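Local coordinates for protein muramoyltetrapeptide carboxypeptidase (Oxalobacter formigenes OXCC13, PDB 6UUK) that probably acts as a serine-type LD-carboxypeptidase of the S66 family, removing the terminal D-alanine from muramoyl tetrapeptides of the bacterial cell wall, at residues Val202-Lys207 / Thr310-Gly315; Thr217-Asn222 / Trp234-Ser239; Gly240-Val245 / Ala273-His278; His249-Arg254 / Asp286-Tyr291. All blocks are in the same frame, centred on the assembly; numbering follows the deposited sequence. Where two conformers were deposited one is given.

Interaction 1: Val202-Lys207 / Thr310-Gly315; sequences VKWVSK and TGLPFG
Two side-chain polar links tie Trp204, in edge strand 200-205, and Ser206, just after it, to Thr310. The indole NE1 of Trp204 donates to the backbone O of Thr310 at 3.0 Å, with an N-H...O angle of 150° and the acceptor tilted 20° out of the ring plane. Ser206 OG and Thr310 OG1 share a hydrogen bond of 2.8 Å whose direction is not fixed; both hydroxyls also meet Asn209 ND2, Ser206 only weakly. Contacts over the indole come next. One face of the ring lies on the backbone of Gly311 and Leu312: Leu312 CA makes a CH-pi contact, 3.9 Å from the centroid of the Trp204 six-membered ring and nearly on its normal, while Gly311 O lies above the same face nearer the rim. With CG of Trp204 between its own backbone N and carbonyl carbon (chi1 65°), the indole turns flat onto this loop. Apolar contacts finish the set. Leu312 CD1 touches Trp204 CZ3 at 3.6 Å. Pro313, centre of an inverse gamma turn, sets its CD 3.5 Å from Trp204 CE3 and 3.9 Å from Val202 CG1. Gly311 CA lies 3.8 Å from Ser206 CB. The indole thus spends its N-H and one face on the same loop, which should help fix its rotation, and joins the edge strand to the chain that leads to His316, a predicted charge-relay residue.

Interaction 2: Thr217-Asn222 / Trp234-Ser239; sequences TLWGGN and WMPDIS
A buried hydrophobic cluster around the indole of Trp219, on strand 213-222, takes in Met235, Pro236 and Ile238 from the loop that leads into strand 242-248. Ile238 lies over one face of the indole: its CG1 makes a CH-pi contact 3.7 Å from the centroid of the Trp219 five-membered ring and only 3° off the normal. The second branch reaches the pyrrole side, with Ile238 CG2 3.4 Å from Trp219 NE1. That methyl stands anti to the backbone N of Ile238, with CG1 beside that N (chi1 -55°), and this lets both branches and CB lie against the same ring. CG2 also touches Thr217 CB at 4.0 Å. Selenomethionine Met235 comes to the far end of the indole instead. Bends at chi2 and chi3 bring its selenium near the ring plane, 3.8 Å from Trp219 CZ3, an edge-on Met-aromatic contact. Pro236 adds a looser touch, its CD 4.4 Å from Trp219 CZ3. No direct hydrogen bond crosses between the segments; a water accepts from Thr217 N at 3.1 Å and donates to Ser239 O. The indole N-H is taken by Gln271 OE1, and the same amide gives its NE2 to Ile238 O, so one glutamine holds both ring and loop. Met159 and Leu162 of helix 155-163 also pack on Trp219, while Leu243 touches it from strand 242-248, placing the indole between the sheet that holds strands 213-222 and 242-248, that helix and the loop after helix 223-228.

Interaction 3: Gly240-Val245 / Ala273-His278; sequences GGILFV and ALVLGH
Ile242 and Val275 meet on one face of a parallel strand pair through their CG2 methyls, 3.7 Å apart. Ile242 has CG1 beside its backbone N (chi1 -54°), which puts CG2 anti to that N, whereas in Val275 CG1 takes the anti place and CG2 lies beside the N, directed at the isoleucine. On the same face Phe244 shares only its base with the neighbouring strand, its CB 4.0 Å from Val275 CB; with chi1 at 68° the ring leads away, toward Leu218 and Leu312. Leu243, Val245, Leu274 and Leu276 occupy the other face. There Leu274 CD1 lies 4.2 Å from Leu243 CD2 and also reaches Val245 CG2, while Val245 CG2 is 4.3 Å from Leu276 CD1. The backbones are laced by four hydrogen bonds: Leu243 N to Ala273 O, Val275 N to Leu243 O at 2.7 Å, Val245 N to Val275 O, and Gly277 N to Val245 O at 2.7 Å. The strands, 23° from exact parallel, are the two strands of a beta-alpha-beta unit connected through helix 252-264; strand 242-248 carries the predicted charge-relay Glu246 just after Val245, and Gly277 of the other strand lies close to it.

Interaction 4: His249-Arg254 / Asp286-Tyr291; sequences HEHPYR and DYDNGY
Asp288 and Tyr291 of 286-291 meet the start of helix 252-264. Asp288 ends a short 3-10 segment, and its OD2 accepts from His251 NE2 at 3.1 Å, with an N-H...O angle of 142°. The donor arrives on the syn side, 26° out of the carboxylate plane, while OD2 lies in the imidazole plane; ring and carboxylate are turned 51° apart. OD2 also takes the backbone N-H of Ser285, and OD1 forms a salt bridge with Arg96 of the second subunit, so the carboxylate is held from both sides of the subunit boundary. After the turn at Asn289 and Gly290, Tyr291 N bonds back to Asp288 O at 3.2 Å. With CG anti to the backbone N, the phenol extends along the helix start: its CE1 touches Pro252 CB at 4.0 Å and Tyr253 CB at 4.1 Å. Tyr253 N and His251 CE1 lie at the ring edge, and the hydroxyl bonds weakly to Glu256. His251 is the N-cap residue of helix 252-264, whose first turn thus rests against the loop between strand 273-280 and helix 293-303, beside the second subunit, whose Arg96 also makes a cation-pi contact with Tyr253.

How the interactions relate
From the N terminus, strand 200-205 opens the long loop that interaction 1 closes at 310-315, and the other three contacts lie within it. Interaction 2 closes first, a short loop through helix 223-228 from strand 213-222 back to the chain before strand 242-248. Interactions 3 and 4 follow and cross, their segments alternating along strand 242-248, helix 252-264, strand 273-280 and the loop before helix 293-303. Interactions 1, 2 and 3 reach one mixed sheet: Thr217 O and Ile242 N join 2 to 3, while Leu312 N and Leu276 O join 3 to 1. Interaction 4 stands apart, about 22 Å between centres from interaction 3, at the subunit interface.

Interaction 1: Val202-Lys207 / Thr310-Gly315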
loop_
_atom_site.group_PDB
_atom_site.type_symbol
_atom_site.label_atom_id
_atom_site.label_comp_id
_atom_site.label_asym_id
_atom_site.label_seq_id
_atom_site.Cartn_x
_atom_site.Cartn_y
_atom_site.Cartn_z
ATOM N N VAL B 202 29.625 0.162 -2.333
ATOM C CA VAL B 202 28.874 1.096 -3.164
ATOM C C VAL B 202 29.152 2.505 -2.660
ATOM O O VAL B 202 28.923 2.806 -1.482
ATOM C CB VAL B 202 27.367 0.795 -3.145
ATOM C CG1 VAL B 202 26.629 1.723 -4.097
ATOM C CG2 VAL B 202 27.112 -0.661 -3.504
ATOM N N LYS B 203 29.646 3.364 -3.549
ATOM C CA LYS B 203 29.955 4.751 -3.231
ATOM C C LYS B 203 29.174 5.661 -4.166
ATOM O O LYS B 203 29.130 5.420 -5.377
ATOM C CB LYS B 203 31.455 5.026 -3.359
ATOM C CG LYS B 203 32.338 4.079 -2.565
ATOM C CD LYS B 203 33.808 4.324 -2.865
ATOM C CE LYS B 203 34.096 4.168 -4.350
ATOM N NZ LYS B 203 35.527 4.427 -4.671
ATOM N N TRP B 204 28.563 6.702 -3.607
ATOM C CA TRP B 204 27.806 7.654 -4.404
ATOM C C TRP B 204 27.912 9.033 -3.768
ATOM O O TRP B 204 28.401 9.189 -2.647
ATOM C CB TRP B 204 26.340 7.228 -4.548
ATOM C CG TRP B 204 25.568 7.226 -3.261
ATOM C CD1 TRP B 204 24.947 8.292 -2.676
ATOM C CD2 TRP B 204 25.321 6.101 -2.409
ATOM N NE1 TRP B 204 24.334 7.901 -1.511
ATOM C CE2 TRP B 204 24.548 6.561 -1.324
ATOM C CE3 TRP B 204 25.682 4.751 -2.455
ATOM C CZ2 TRP B 204 24.128 5.720 -0.297
ATOM C CZ3 TRP B 204 25.264 3.917 -1.433
ATOM C CH2 TRP B 204 24.496 4.404 -0.368
ATOM N N VAL B 205 27.442 10.036 -4.504
ATOM C CA VAL B 205 27.473 11.427 -4.068
ATOM C C VAL B 205 26.040 11.884 -3.839
ATOM O O VAL B 205 25.203 11.807 -4.748
ATOM C CB VAL B 205 28.183 12.327 -5.091
ATOM N N SER B 206 25.757 12.356 -2.628
ATOM C CA SER B 206 24.438 12.868 -2.284
ATOM C C SER B 206 24.597 13.923 -1.201
ATOM O O SER B 206 25.247 13.674 -0.182
ATOM C CB SER B 206 23.510 11.745 -1.811
ATOM O OG SER B 206 22.232 12.250 -1.465
ATOM N N LYS B 207 24.000 15.089 -1.424
ATOM C CA LYS B 207 24.178 16.232 -0.544
ATOM C C LYS B 207 23.146 16.226 0.583
ATOM O O LYS B 207 22.152 15.498 0.551
ATOM C CB LYS B 207 24.082 17.531 -1.344
ATOM C CG LYS B 207 25.021 17.594 -2.539
ATOM C CD LYS B 207 24.667 18.752 -3.459
ATOM C CE LYS B 207 24.745 20.083 -2.732
ATOM N NZ LYS B 207 26.119 20.365 -2.235
ATOM N N THR B 310 20.185 9.419 1.715
ATOM C CA THR B 310 19.689 9.375 0.347
ATOM C C THR B 310 20.845 9.194 -0.630
ATOM O O THR B 310 22.021 9.285 -0.269
ATOM C CB THR B 310 18.907 10.649 0.007
ATOM O OG1 THR B 310 19.810 11.760 -0.070
ATOM C CG2 THR B 310 17.862 10.929 1.074
ATOM N N GLY B 311 20.489 8.931 -1.886
ATOM C CA GLY B 311 21.458 8.807 -2.953
ATOM C C GLY B 311 21.800 7.392 -3.365
ATOM O O GLY B 311 22.635 7.215 -4.261
ATOM N N LEU B 312 21.191 6.385 -2.747
ATOM C CA LEU B 312 21.470 4.997 -3.090
ATOM C C LEU B 312 21.142 4.743 -4.558
ATOM O O LEU B 312 19.988 4.939 -4.969
ATOM C CB LEU B 312 20.660 4.057 -2.201
ATOM C CG LEU B 312 20.820 2.554 -2.446
ATOM C CD1 LEU B 312 22.225 2.088 -2.093
ATOM C CD2 LEU B 312 19.781 1.768 -1.664
ATOM N N PRO B 313 22.106 4.312 -5.375
ATOM C CA PRO B 313 21.835 4.094 -6.809
ATOM C C PRO B 313 21.186 2.739 -7.066
ATOM O O PRO B 313 21.768 1.814 -7.641
ATOM C CB PRO B 313 23.231 4.219 -7.430
ATOM C CG PRO B 313 24.206 3.905 -6.311
ATOM C CD PRO B 313 23.458 3.869 -5.003
ATOM N N PHE B 314 19.939 2.613 -6.621
ATOM C CA PHE B 314 19.182 1.385 -6.805
ATOM C C PHE B 314 17.714 1.724 -7.014
ATOM O O PHE B 314 17.166 2.598 -6.338
ATOM C CB PHE B 314 19.342 0.440 -5.610
ATOM C CG PHE B 314 18.534 -0.818 -5.727
ATOM C CD1 PHE B 314 18.956 -1.851 -6.545
ATOM C CD2 PHE B 314 17.351 -0.965 -5.024
ATOM C CE1 PHE B 314 18.214 -3.009 -6.660
ATOM C CE2 PHE B 314 16.605 -2.119 -5.133
ATOM C CZ PHE B 314 17.036 -3.143 -5.953
ATOM N N GLY B 315 17.088 1.022 -7.949
ATOM C CA GLY B 315 15.688 1.240 -8.257
ATOM C C GLY B 315 15.369 0.708 -9.642
ATOM O O GLY B 315 16.104 -0.113 -10.189
#

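Interaction 2: Thr217-Asn222 / Trp234-Ser239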
loop_
_atom_site.group_PDB
_atom_site.type_symbol
_atom_site.label_atom_id
_atom_site.label_comp_id
_atom_site.label_asym_id
_atom_site.label_seq_id
_atom_site.Cartn_x
_atom_site.Cartn_y
_atom_site.Cartn_z
ATOM N N THR B 217 22.322 -5.451 9.557
ATOM C CA THR B 217 21.833 -6.345 8.514
ATOM C C THR B 217 21.119 -5.536 7.438
ATOM O O THR B 217 20.157 -4.817 7.729
ATOM C CB THR B 217 20.896 -7.396 9.106
ATOM O OG1 THR B 217 21.584 -8.133 10.126
ATOM C CG2 THR B 217 20.427 -8.359 8.025
ATOM N N LEU B 218 21.589 -5.653 6.198
ATOM C CA LEU B 218 20.983 -4.937 5.084
ATOM C C LEU B 218 19.761 -5.694 4.579
ATOM O O LEU B 218 19.822 -6.905 4.349
ATOM C CB LEU B 218 21.995 -4.756 3.954
ATOM C CG LEU B 218 21.540 -3.907 2.766
ATOM C CD1 LEU B 218 21.336 -2.459 3.188
ATOM C CD2 LEU B 218 22.537 -4.001 1.624
ATOM N N TRP B 219 18.654 -4.975 4.404
ATOM C CA TRP B 219 17.421 -5.585 3.929
ATOM C C TRP B 219 16.494 -4.494 3.417
ATOM O O TRP B 219 16.677 -3.310 3.714
ATOM C CB TRP B 219 16.738 -6.402 5.030
ATOM C CG TRP B 219 16.195 -5.575 6.155
ATOM C CD1 TRP B 219 16.914 -4.906 7.102
ATOM C CD2 TRP B 219 14.815 -5.343 6.459
ATOM N NE1 TRP B 219 16.065 -4.263 7.973
ATOM C CE2 TRP B 219 14.772 -4.517 7.600
ATOM C CE3 TRP B 219 13.611 -5.749 5.874
ATOM C CZ2 TRP B 219 13.573 -4.091 8.168
ATOM C CZ3 TRP B 219 12.422 -5.325 6.440
ATOM C CH2 TRP B 219 12.412 -4.505 7.575
ATOM N N GLY B 220 15.495 -4.910 2.639
ATOM C CA GLY B 220 14.514 -4.016 2.073
ATOM C C GLY B 220 14.311 -4.307 0.603
ATOM O O GLY B 220 14.570 -5.417 0.127
ATOM N N GLY B 221 13.840 -3.294 -0.121
ATOM C CA GLY B 221 13.595 -3.432 -1.543
ATOM C C GLY B 221 12.591 -2.429 -2.074
ATOM O O GLY B 221 12.808 -1.217 -1.988
ATOM N N ASN B 222 11.487 -2.924 -2.627
ATOM C CA ASN B 222 10.453 -2.052 -3.167
ATOM C C ASN B 222 9.572 -1.530 -2.038
ATOM O O ASN B 222 9.135 -2.297 -1.175
ATOM C CB ASN B 222 9.614 -2.802 -4.200
ATOM C CG ASN B 222 8.578 -1.916 -4.863
ATOM O OD1 ASN B 222 7.428 -1.860 -4.432
ATOM N ND2 ASN B 222 8.983 -1.219 -5.918
ATOM N N TRP B 234 4.952 -12.564 6.946
ATOM C CA TRP B 234 6.085 -12.667 6.038
ATOM C C TRP B 234 7.085 -11.530 6.205
ATOM O O TRP B 234 8.152 -11.570 5.583
ATOM C CB TRP B 234 5.594 -12.708 4.589
ATOM C CG TRP B 234 4.493 -13.696 4.351
ATOM C CD1 TRP B 234 3.157 -13.430 4.280
ATOM C CD2 TRP B 234 4.632 -15.109 4.158
ATOM N NE1 TRP B 234 2.455 -14.589 4.052
ATOM C CE2 TRP B 234 3.338 -15.634 3.974
ATOM C CE3 TRP B 234 5.725 -15.980 4.123
ATOM C CZ2 TRP B 234 3.106 -16.991 3.758
ATOM C CZ3 TRP B 234 5.493 -17.327 3.908
ATOM C CH2 TRP B 234 4.195 -17.818 3.728
HETATM N N MSE B 235 6.771 -10.528 7.021
HETATM C CA MSE B 235 7.692 -9.426 7.280
HETATM C C MSE B 235 8.827 -9.861 8.201
HETATM O O MSE B 235 8.587 -10.338 9.310
HETATM C CB MSE B 235 6.948 -8.236 7.892
HETATM C CG MSE B 235 7.861 -7.141 8.427
HETATM SE SE MSE B 235 8.736 -6.097 7.031
HETATM C CE MSE B 235 7.259 -4.912 6.565
ATOM N N PRO B 236 10.066 -9.705 7.737
ATOM C CA PRO B 236 11.210 -10.095 8.564
ATOM C C PRO B 236 11.297 -9.240 9.817
ATOM O O PRO B 236 10.876 -8.082 9.841
ATOM C CB PRO B 236 12.414 -9.866 7.642
ATOM C CG PRO B 236 11.846 -9.864 6.261
ATOM C CD PRO B 236 10.476 -9.275 6.390
ATOM N N ASP B 237 11.852 -9.834 10.869
ATOM C CA ASP B 237 11.982 -9.175 12.164
ATOM C C ASP B 237 13.445 -8.807 12.404
ATOM O O ASP B 237 14.121 -9.318 13.303
ATOM C CB ASP B 237 11.440 -10.074 13.267
ATOM C CG ASP B 237 11.275 -9.347 14.586
ATOM O OD1 ASP B 237 11.578 -8.134 14.671
ATOM O OD2 ASP B 237 10.827 -10.001 15.546
ATOM N N ILE B 238 13.923 -7.898 11.558
ATOM C CA ILE B 238 15.295 -7.408 11.617
ATOM C C ILE B 238 15.380 -6.334 12.694
ATOM O O ILE B 238 14.656 -5.333 12.647
ATOM C CB ILE B 238 15.737 -6.864 10.250
ATOM C CG1 ILE B 238 15.532 -7.925 9.169
ATOM C CG2 ILE B 238 17.196 -6.425 10.272
ATOM C CD1 ILE B 238 16.315 -9.191 9.415
ATOM N N SER B 239 16.264 -6.540 13.663
ATOM C CA SER B 239 16.463 -5.614 14.768
ATOM C C SER B 239 17.821 -4.954 14.590
ATOM O O SER B 239 18.848 -5.640 14.579
ATOM C CB SER B 239 16.380 -6.337 16.112
ATOM O OG SER B 239 16.702 -5.465 17.181
HETATM O O HOH W 1 20.903 -6.117 12.254
#

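Interaction 3: Gly240-Val245 / Ala273-His278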
loop_
_atom_site.group_PDB
_atom_site.type_symbol
_atom_site.label_atom_id
_atom_site.label_comp_id
_atom_site.label_asym_id
_atom_site.label_seq_id
_atom_site.Cartn_x
_atom_site.Cartn_y
_atom_site.Cartn_z
ATOM N N GLY B 240 17.821 -3.636 14.426
ATOM C CA GLY B 240 19.066 -2.902 14.281
ATOM C C GLY B 240 19.747 -3.078 12.940
ATOM O O GLY B 240 20.981 -3.157 12.882
ATOM N N GLY B 241 18.973 -3.142 11.857
ATOM C CA GLY B 241 19.518 -3.293 10.528
ATOM C C GLY B 241 19.506 -1.989 9.742
ATOM O O GLY B 241 19.089 -0.935 10.217
ATOM N N ILE B 242 19.984 -2.085 8.506
ATOM C CA ILE B 242 20.026 -0.961 7.579
ATOM C C ILE B 242 18.996 -1.233 6.491
ATOM O O ILE B 242 19.175 -2.136 5.664
ATOM C CB ILE B 242 21.428 -0.758 6.989
ATOM C CG1 ILE B 242 22.461 -0.633 8.112
ATOM C CG2 ILE B 242 21.460 0.475 6.102
ATOM C CD1 ILE B 242 23.874 -0.410 7.622
ATOM N N LEU B 243 17.917 -0.457 6.491
ATOM C CA LEU B 243 16.792 -0.669 5.591
ATOM C C LEU B 243 16.897 0.268 4.394
ATOM O O LEU B 243 17.151 1.466 4.558
ATOM C CB LEU B 243 15.468 -0.443 6.324
ATOM C CG LEU B 243 14.176 -0.649 5.530
ATOM C CD1 LEU B 243 14.013 -2.104 5.132
ATOM C CD2 LEU B 243 12.976 -0.175 6.332
ATOM N N PHE B 244 16.702 -0.279 3.195
ATOM C CA PHE B 244 16.705 0.496 1.965
ATOM C C PHE B 244 15.399 0.279 1.213
ATOM O O PHE B 244 14.831 -0.817 1.227
ATOM C CB PHE B 244 17.901 0.128 1.067
ATOM C CG PHE B 244 17.838 -1.264 0.501
ATOM C CD1 PHE B 244 18.316 -2.343 1.226
ATOM C CD2 PHE B 244 17.318 -1.491 -0.763
ATOM C CE1 PHE B 244 18.264 -3.624 0.705
ATOM C CE2 PHE B 244 17.263 -2.768 -1.288
ATOM C CZ PHE B 244 17.737 -3.836 -0.553
ATOM N N VAL B 245 14.922 1.340 0.556
ATOM C CA VAL B 245 13.656 1.313 -0.165
ATOM C C VAL B 245 13.813 2.034 -1.498
ATOM O O VAL B 245 14.721 2.844 -1.694
ATOM C CB VAL B 245 12.504 1.951 0.644
ATOM C CG1 VAL B 245 12.176 1.111 1.867
ATOM C CG2 VAL B 245 12.863 3.373 1.048
ATOM N N ALA B 273 19.479 2.819 10.412
ATOM C CA ALA B 273 19.467 3.901 9.439
ATOM C C ALA B 273 18.536 3.528 8.295
ATOM O O ALA B 273 18.354 2.347 7.986
ATOM C CB ALA B 273 20.873 4.200 8.904
ATOM N N LEU B 274 17.951 4.549 7.676
ATOM C CA LEU B 274 17.072 4.385 6.525
ATOM C C LEU B 274 17.782 4.920 5.290
ATOM O O LEU B 274 18.221 6.074 5.274
ATOM C CB LEU B 274 15.744 5.111 6.740
ATOM C CG LEU B 274 14.771 5.105 5.558
ATOM C CD1 LEU B 274 14.327 3.686 5.229
ATOM C CD2 LEU B 274 13.572 5.996 5.837
ATOM N N VAL B 275 17.897 4.081 4.263
ATOM C CA VAL B 275 18.567 4.439 3.018
ATOM C C VAL B 275 17.514 4.553 1.925
ATOM O O VAL B 275 16.695 3.645 1.744
ATOM C CB VAL B 275 19.648 3.412 2.643
ATOM C CG1 VAL B 275 20.410 3.872 1.413
ATOM C CG2 VAL B 275 20.597 3.198 3.809
ATOM N N LEU B 276 17.536 5.668 1.199
ATOM C CA LEU B 276 16.569 5.935 0.142
ATOM C C LEU B 276 17.219 5.685 -1.212
ATOM O O LEU B 276 18.227 6.315 -1.549
ATOM C CB LEU B 276 16.047 7.369 0.231
ATOM C CG LEU B 276 14.715 7.579 0.955
ATOM C CD1 LEU B 276 14.752 6.988 2.354
ATOM C CD2 LEU B 276 14.364 9.058 1.008
ATOM N N GLY B 277 16.640 4.767 -1.983
ATOM C CA GLY B 277 17.102 4.484 -3.328
ATOM C C GLY B 277 16.520 5.446 -4.340
ATOM O O GLY B 277 16.203 6.601 -4.029
ATOM N N HIS B 278 16.371 4.967 -5.571
ATOM C CA HIS B 278 15.827 5.790 -6.641
ATOM C C HIS B 278 14.307 5.844 -6.553
ATOM O O HIS B 278 13.638 4.807 -6.498
ATOM C CB HIS B 278 16.252 5.251 -8.007
ATOM C CG HIS B 278 17.653 5.612 -8.391
ATOM N ND1 HIS B 278 18.068 6.916 -8.552
ATOM C CD2 HIS B 278 18.733 4.838 -8.656
ATOM C CE1 HIS B 278 19.344 6.931 -8.893
ATOM N NE2 HIS B 278 19.771 5.684 -8.965
#

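Interaction 4: His249-Arg254 / Asp286-Tyr291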
loop_
_atom_site.group_PDB
_atom_site.type_symbol
_atom_site.label_atom_id
_atom_site.label_comp_id
_atom_site.label_asym_id
_atom_site.label_seq_id
_atom_site.Cartn_x
_atom_site.Cartn_y
_atom_site.Cartn_z
ATOM N N HIS B 249 6.703 5.580 -10.178
ATOM C CA HIS B 249 5.335 6.036 -10.426
ATOM C C HIS B 249 4.642 6.523 -9.159
ATOM O O HIS B 249 3.408 6.518 -9.085
ATOM C CB HIS B 249 4.482 4.943 -11.084
ATOM C CG HIS B 249 5.198 4.159 -12.138
ATOM N ND1 HIS B 249 5.772 4.745 -13.244
ATOM C CD2 HIS B 249 5.416 2.827 -12.261
ATOM C CE1 HIS B 249 6.322 3.810 -14.000
ATOM N NE2 HIS B 249 6.119 2.638 -13.426
ATOM N N GLU B 250 5.402 6.951 -8.153
ATOM C CA GLU B 250 4.847 7.326 -6.859
ATOM C C GLU B 250 5.088 8.805 -6.603
ATOM O O GLU B 250 6.237 9.261 -6.608
ATOM C CB GLU B 250 5.457 6.488 -5.733
ATOM C CG GLU B 250 5.287 4.992 -5.909
ATOM C CD GLU B 250 3.836 4.577 -6.053
ATOM O OE1 GLU B 250 2.977 5.145 -5.347
ATOM O OE2 GLU B 250 3.556 3.685 -6.880
ATOM N N HIS B 251 4.008 9.546 -6.379
ATOM C CA HIS B 251 4.122 10.905 -5.884
ATOM C C HIS B 251 4.732 10.884 -4.481
ATOM O O HIS B 251 4.485 9.956 -3.707
ATOM C CB HIS B 251 2.748 11.571 -5.858
ATOM C CG HIS B 251 2.790 13.068 -5.866
ATOM N ND1 HIS B 251 3.042 13.814 -4.735
ATOM C CD2 HIS B 251 2.594 13.959 -6.866
ATOM C CE1 HIS B 251 3.008 15.099 -5.039
ATOM N NE2 HIS B 251 2.737 15.215 -6.326
ATOM N N PRO B 252 5.553 11.884 -4.139
ATOM C CA PRO B 252 6.210 11.894 -2.821
ATOM C C PRO B 252 5.268 11.752 -1.630
ATOM O O PRO B 252 5.693 11.293 -0.565
ATOM C CB PRO B 252 6.928 13.253 -2.797
ATOM C CG PRO B 252 6.445 14.002 -4.024
ATOM C CD PRO B 252 6.071 12.951 -5.009
ATOM N N TYR B 253 3.998 12.135 -1.781
ATOM C CA TYR B 253 3.051 11.905 -0.694
ATOM C C TYR B 253 2.693 10.428 -0.581
ATOM O O TYR B 253 2.411 9.943 0.520
ATOM C CB TYR B 253 1.794 12.763 -0.877
ATOM C CG TYR B 253 0.745 12.205 -1.819
ATOM C CD1 TYR B 253 -0.267 11.373 -1.354
ATOM C CD2 TYR B 253 0.748 12.537 -3.165
ATOM C CE1 TYR B 253 -1.230 10.871 -2.210
ATOM C CE2 TYR B 253 -0.212 12.041 -4.029
ATOM C CZ TYR B 253 -1.197 11.209 -3.545
ATOM O OH TYR B 253 -2.153 10.715 -4.402
ATOM N N ARG B 254 2.699 9.700 -1.701
ATOM C CA ARG B 254 2.538 8.252 -1.635
ATOM C C ARG B 254 3.765 7.589 -1.027
ATOM O O ARG B 254 3.653 6.524 -0.410
ATOM C CB ARG B 254 2.266 7.685 -3.028
ATOM C CG ARG B 254 1.133 8.366 -3.775
ATOM C CD ARG B 254 0.967 7.778 -5.169
ATOM N NE ARG B 254 -0.014 8.511 -5.962
ATOM C CZ ARG B 254 -1.307 8.210 -6.018
ATOM N NH1 ARG B 254 -1.781 7.185 -5.324
ATOM N NH2 ARG B 254 -2.126 8.933 -6.768
ATOM N N ASP B 286 1.083 22.344 -9.617
ATOM C CA ASP B 286 0.995 23.588 -8.861
ATOM C C ASP B 286 0.221 23.402 -7.564
ATOM O O ASP B 286 0.429 24.159 -6.609
ATOM C CB ASP B 286 0.338 24.678 -9.710
ATOM C CG ASP B 286 -1.032 24.274 -10.221
ATOM O OD1 ASP B 286 -1.207 23.092 -10.581
ATOM O OD2 ASP B 286 -1.935 25.138 -10.262
ATOM N N TYR B 287 -0.677 22.417 -7.505
ATOM C CA TYR B 287 -1.428 22.187 -6.277
ATOM C C TYR B 287 -0.560 21.660 -5.143
ATOM O O TYR B 287 -1.006 21.668 -3.990
ATOM C CB TYR B 287 -2.588 21.222 -6.533
ATOM C CG TYR B 287 -3.911 21.915 -6.770
ATOM C CD1 TYR B 287 -3.980 23.297 -6.890
ATOM C CD2 TYR B 287 -5.093 21.191 -6.854
ATOM C CE1 TYR B 287 -5.187 23.937 -7.100
ATOM C CE2 TYR B 287 -6.305 21.822 -7.063
ATOM C CZ TYR B 287 -6.346 23.195 -7.186
ATOM O OH TYR B 287 -7.549 23.828 -7.395
ATOM N N ASP B 288 0.661 21.207 -5.434
ATOM C CA ASP B 288 1.566 20.809 -4.362
ATOM C C ASP B 288 2.032 22.012 -3.553
ATOM O O ASP B 288 2.310 21.879 -2.355
ATOM C CB ASP B 288 2.764 20.053 -4.938
ATOM C CG ASP B 288 2.379 18.708 -5.517
ATOM O OD1 ASP B 288 1.544 18.012 -4.903
ATOM O OD2 ASP B 288 2.908 18.348 -6.589
ATOM N N ASN B 289 2.114 23.183 -4.186
ATOM C CA ASN B 289 2.467 24.436 -3.518
ATOM C C ASN B 289 3.800 24.311 -2.782
ATOM O O ASN B 289 3.917 24.612 -1.592
ATOM C CB ASN B 289 1.351 24.882 -2.571
ATOM C CG ASN B 289 1.506 26.323 -2.123
ATOM O OD1 ASN B 289 2.131 27.133 -2.809
ATOM N ND2 ASN B 289 0.941 26.650 -0.967
ATOM N N GLY B 290 4.817 23.854 -3.509
ATOM C CA GLY B 290 6.137 23.681 -2.948
ATOM C C GLY B 290 6.422 22.312 -2.371
ATOM O O GLY B 290 7.560 22.060 -1.954
ATOM N N TYR B 291 5.434 21.423 -2.327
ATOM C CA TYR B 291 5.651 20.078 -1.811
ATOM C C TYR B 291 6.336 19.223 -2.867
ATOM O O TYR B 291 5.908 19.187 -4.025
ATOM C CB TYR B 291 4.328 19.441 -1.388
ATOM C CG TYR B 291 4.494 18.126 -0.658
ATOM C CD1 TYR B 291 4.497 16.920 -1.347
ATOM C CD2 TYR B 291 4.654 18.092 0.721
ATOM C CE1 TYR B 291 4.651 15.717 -0.683
ATOM C CE2 TYR B 291 4.810 16.895 1.393
ATOM C CZ TYR B 291 4.807 15.711 0.687
ATOM O OH TYR B 291 4.961 14.517 1.353
#